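Local coordinates for protein titin (Homo sapiens, PDB 6H4L) that serves, as one immunoglobulin-like domain of the giant muscle protein titin, as a structural module of the sarcomeric M-band, at residues L64-L69 and G77-V82. Numbering follows the deposited sequence.
Sequences LTLEIL and GTYRAV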
ATOM      1  N   LEU A  64       4.335  -3.749   4.787  1.00 16.68           N
ATOM      2  CA  LEU A  64       3.181  -3.836   3.891  1.00 16.88           C
ATOM      3  C   LEU A  64       3.695  -3.704   2.473  1.00 20.01           C
ATOM      4  O   LEU A  64       4.433  -2.768   2.190  1.00 19.60           O
ATOM      5  CB  LEU A  64       2.212  -2.689   4.161  1.00 17.04           C
ATOM      6  CG  LEU A  64       1.847  -2.501   5.634  1.00 19.07           C
ATOM      7  CD1 LEU A  64       0.809  -1.391   5.709  1.00 20.98           C
ATOM      8  CD2 LEU A  64       1.320  -3.800   6.208  1.00 19.66           C
ATOM      9  N   THR A  65       3.308  -4.620   1.585  1.00 18.53           N
ATOM     10  CA  THR A  65       3.758  -4.554   0.188  1.00 17.93           C
ATOM     11  C   THR A  65       2.545  -4.673  -0.715  1.00 22.21           C
ATOM     12  O   THR A  65       1.689  -5.539  -0.494  1.00 23.01           O
ATOM     13  CB  THR A  65       4.758  -5.688  -0.151  1.00 20.21           C
ATOM     14  OG1 THR A  65       5.855  -5.659   0.784  1.00 23.36           O
ATOM     15  CG2 THR A  65       5.306  -5.549  -1.579  1.00 25.17           C
ATOM     16  N   LEU A  66       2.467  -3.783  -1.705  1.00 19.85           N
ATOM     17  CA  LEU A  66       1.484  -3.896  -2.783  1.00 17.38           C
ATOM     18  C   LEU A  66       2.266  -4.209  -4.035  1.00 20.73           C
ATOM     19  O   LEU A  66       3.229  -3.523  -4.350  1.00 24.38           O
ATOM     20  CB  LEU A  66       0.723  -2.584  -2.984  1.00 18.90           C
ATOM     21  CG  LEU A  66      -0.188  -2.547  -4.232  1.00 21.53           C
ATOM     22  CD1 LEU A  66      -1.317  -3.546  -4.067  1.00 25.94           C
ATOM     23  CD2 LEU A  66      -0.754  -1.137  -4.466  1.00 22.41           C
ATOM     24  N   GLU A  67       1.843  -5.233  -4.752  1.00 22.50           N
ATOM     25  CA  GLU A  67       2.524  -5.587  -5.976  1.00 22.21           C
ATOM     26  C   GLU A  67       1.529  -5.465  -7.124  1.00 26.95           C
ATOM     27  O   GLU A  67       0.416  -5.977  -7.031  1.00 26.27           O
ATOM     28  CB  GLU A  67       3.061  -7.003  -5.861  1.00 22.63           C
ATOM     29  CG  GLU A  67       3.713  -7.522  -7.125  1.00 29.83           C
ATOM     30  CD  GLU A  67       4.243  -8.921  -6.918  1.00 41.56           C
ATOM     31  OE1 GLU A  67       3.421  -9.856  -6.806  1.00 43.97           O
ATOM     32  OE2 GLU A  67       5.476  -9.077  -6.826  1.00 40.70           O
ATOM     33  N   ILE A  68       1.921  -4.740  -8.162  1.00 26.24           N
ATOM     34  CA  ILE A  68       1.090  -4.587  -9.360  1.00 25.36           C
ATOM     35  C   ILE A  68       1.862  -5.194 -10.516  1.00 30.24           C
ATOM     36  O   ILE A  68       3.004  -4.802 -10.774  1.00 29.77           O
ATOM     37  CB  ILE A  68       0.804  -3.101  -9.658  1.00 27.59           C
ATOM     38  CG1 ILE A  68       0.193  -2.411  -8.432  1.00 31.36           C
ATOM     39  CG2 ILE A  68      -0.111  -2.961 -10.889  1.00 28.92           C
ATOM     40  CD1 ILE A  68       0.814  -1.067  -8.123  1.00 40.94           C
ATOM     41  N   LEU A  69       1.256  -6.163 -11.199  1.00 31.20           N
ATOM     42  CA  LEU A  69       1.937  -6.890 -12.255  1.00 31.07           C
ATOM     43  C   LEU A  69       1.570  -6.316 -13.616  1.00 32.09           C
ATOM     44  O   LEU A  69       0.468  -5.805 -13.790  1.00 33.55           O
ATOM     45  CB  LEU A  69       1.532  -8.362 -12.225  1.00 37.33           C
ATOM     46  CG  LEU A  69       1.831  -9.159 -10.959  1.00 44.73           C
ATOM     47  CD1 LEU A  69       1.540 -10.630 -11.227  1.00 49.75           C
ATOM     48  CD2 LEU A  69       3.274  -8.964 -10.549  1.00 44.40           C
ATOM     49  N   GLY A  77      -1.310   6.478 -11.287  1.00 33.99           N
ATOM     50  CA  GLY A  77      -2.182   7.233 -10.412  1.00 36.49           C
ATOM     51  C   GLY A  77      -1.767   7.116  -8.967  1.00 33.98           C
ATOM     52  O   GLY A  77      -0.621   6.766  -8.662  1.00 36.30           O
ATOM     53  N   THR A  78      -2.710   7.391  -8.073  1.00 30.11           N
ATOM     54  CA  THR A  78      -2.438   7.411  -6.643  1.00 28.15           C
ATOM     55  C   THR A  78      -2.789   6.085  -5.994  1.00 32.62           C
ATOM     56  O   THR A  78      -3.909   5.592  -6.143  1.00 29.41           O
ATOM     57  CB  THR A  78      -3.245   8.533  -5.956  1.00 30.24           C
ATOM     58  OG1 THR A  78      -2.924   9.792  -6.566  1.00 36.51           O
ATOM     59  CG2 THR A  78      -2.945   8.585  -4.464  1.00 30.09           C
ATOM     60  N   TYR A  79      -1.829   5.512  -5.266  1.00 26.11           N
ATOM     61  CA  TYR A  79      -2.074   4.304  -4.492  1.00 22.03           C
ATOM     62  C   TYR A  79      -1.999   4.676  -3.036  1.00 20.81           C
ATOM     63  O   TYR A  79      -1.072   5.374  -2.628  1.00 27.76           O
ATOM     64  CB  TYR A  79      -1.058   3.209  -4.830  1.00 23.21           C
ATOM     65  CG  TYR A  79      -1.333   2.615  -6.194  1.00 25.44           C
ATOM     66  CD1 TYR A  79      -2.155   1.501  -6.336  1.00 22.32           C
ATOM     67  CD2 TYR A  79      -0.801   3.192  -7.332  1.00 25.18           C
ATOM     68  CE1 TYR A  79      -2.434   0.970  -7.591  1.00 26.50           C
ATOM     69  CE2 TYR A  79      -1.075   2.666  -8.597  1.00 28.04           C
ATOM     70  CZ  TYR A  79      -1.885   1.554  -8.706  1.00 29.25           C
ATOM     71  OH  TYR A  79      -2.164   1.019  -9.945  1.00 32.47           O
ATOM     72  N   ARG A  80      -2.985   4.219  -2.270  1.00 19.98           N
ATOM     73  CA  ARG A  80      -3.060   4.560  -0.854  1.00 21.74           C
ATOM     74  C   ARG A  80      -3.243   3.313   0.004  1.00 23.81           C
ATOM     75  O   ARG A  80      -4.042   2.433  -0.331  1.00 22.03           O
ATOM     76  CB  ARG A  80      -4.232   5.527  -0.624  1.00 21.19           C
ATOM     77  CG  ARG A  80      -4.509   5.825   0.850  1.00 20.77           C
ATOM     78  CD  ARG A  80      -5.745   6.697   1.032  1.00 23.26           C
ATOM     79  NE  ARG A  80      -5.598   8.032   0.461  1.00 27.47           N
ATOM     80  CZ  ARG A  80      -5.175   9.092   1.144  1.00 28.12           C
ATOM     81  NH1 ARG A  80      -4.822   8.964   2.420  1.00 26.99           N
ATOM     82  NH2 ARG A  80      -5.093  10.277   0.551  1.00 34.65           N
ATOM     83  N   ALA A  81      -2.511   3.248   1.119  1.00 17.85           N
ATOM     84  CA  ALA A  81      -2.730   2.226   2.133  1.00 19.51           C
ATOM     85  C   ALA A  81      -3.395   2.892   3.320  1.00 19.64           C
ATOM     86  O   ALA A  81      -3.015   4.002   3.691  1.00 20.63           O
ATOM     87  CB  ALA A  81      -1.410   1.594   2.569  1.00 17.74           C
ATOM     88  N   VAL A  82      -4.379   2.223   3.906  1.00 15.57           N
ATOM     89  CA  VAL A  82      -4.994   2.696   5.145  1.00 16.96           C
ATOM     90  C   VAL A  82      -4.871   1.599   6.192  1.00 20.08           C
ATOM     91  O   VAL A  82      -5.295   0.468   5.949  1.00 20.08           O
ATOM     92  CB  VAL A  82      -6.465   3.029   4.928  1.00 21.05           C
ATOM     93  CG1 VAL A  82      -7.110   3.512   6.232  1.00 23.10           C
ATOM     94  CG2 VAL A  82      -6.597   4.079   3.826  1.00 24.27           C
TER
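The strands that bring L66 and I68 to meet Y79 belong to different sheets of a sandwich; they run in opposite senses without a hydrogen bond between them, and L66 CA stands 9.1 Å from Y79 CA. Side chains alone bridge this gap, and on the 77-82 side the ring of Y79 supplies most of the contact. I68 reaches it from the facing sheet with CD1, which sits over one face, 4.0 Å from the centroid of the Y79 ring and 21° off its normal. This is a CH-pi contact displaced toward the hydroxyl end, where I68 CD1 is 3.8 Å from Y79 CZ. L66 crosses the tyrosine at about a right angle and meets it obliquely near the base of the ring, its CD2 lying 3.5 Å from Y79 CD1. With CG opposite the backbone N (chi1 172°), L66 leans toward I68, which puts CD2 beside the ring. Strands E and F of an I-set immunoglobulin domain are joined here, and Y79 ends the D-x-G-x-Y sequence of the tyrosine corner: its OH hydrogen-bonds to the backbone O of D75, tying the polar end of a buried side chain to the E-F connection. H44 stacks on the same ring, and F28 meets it with planes inclined. W42 on strand 39-44 touches L66 and A81; I55 on strand 55-60 packs against L66 and I68.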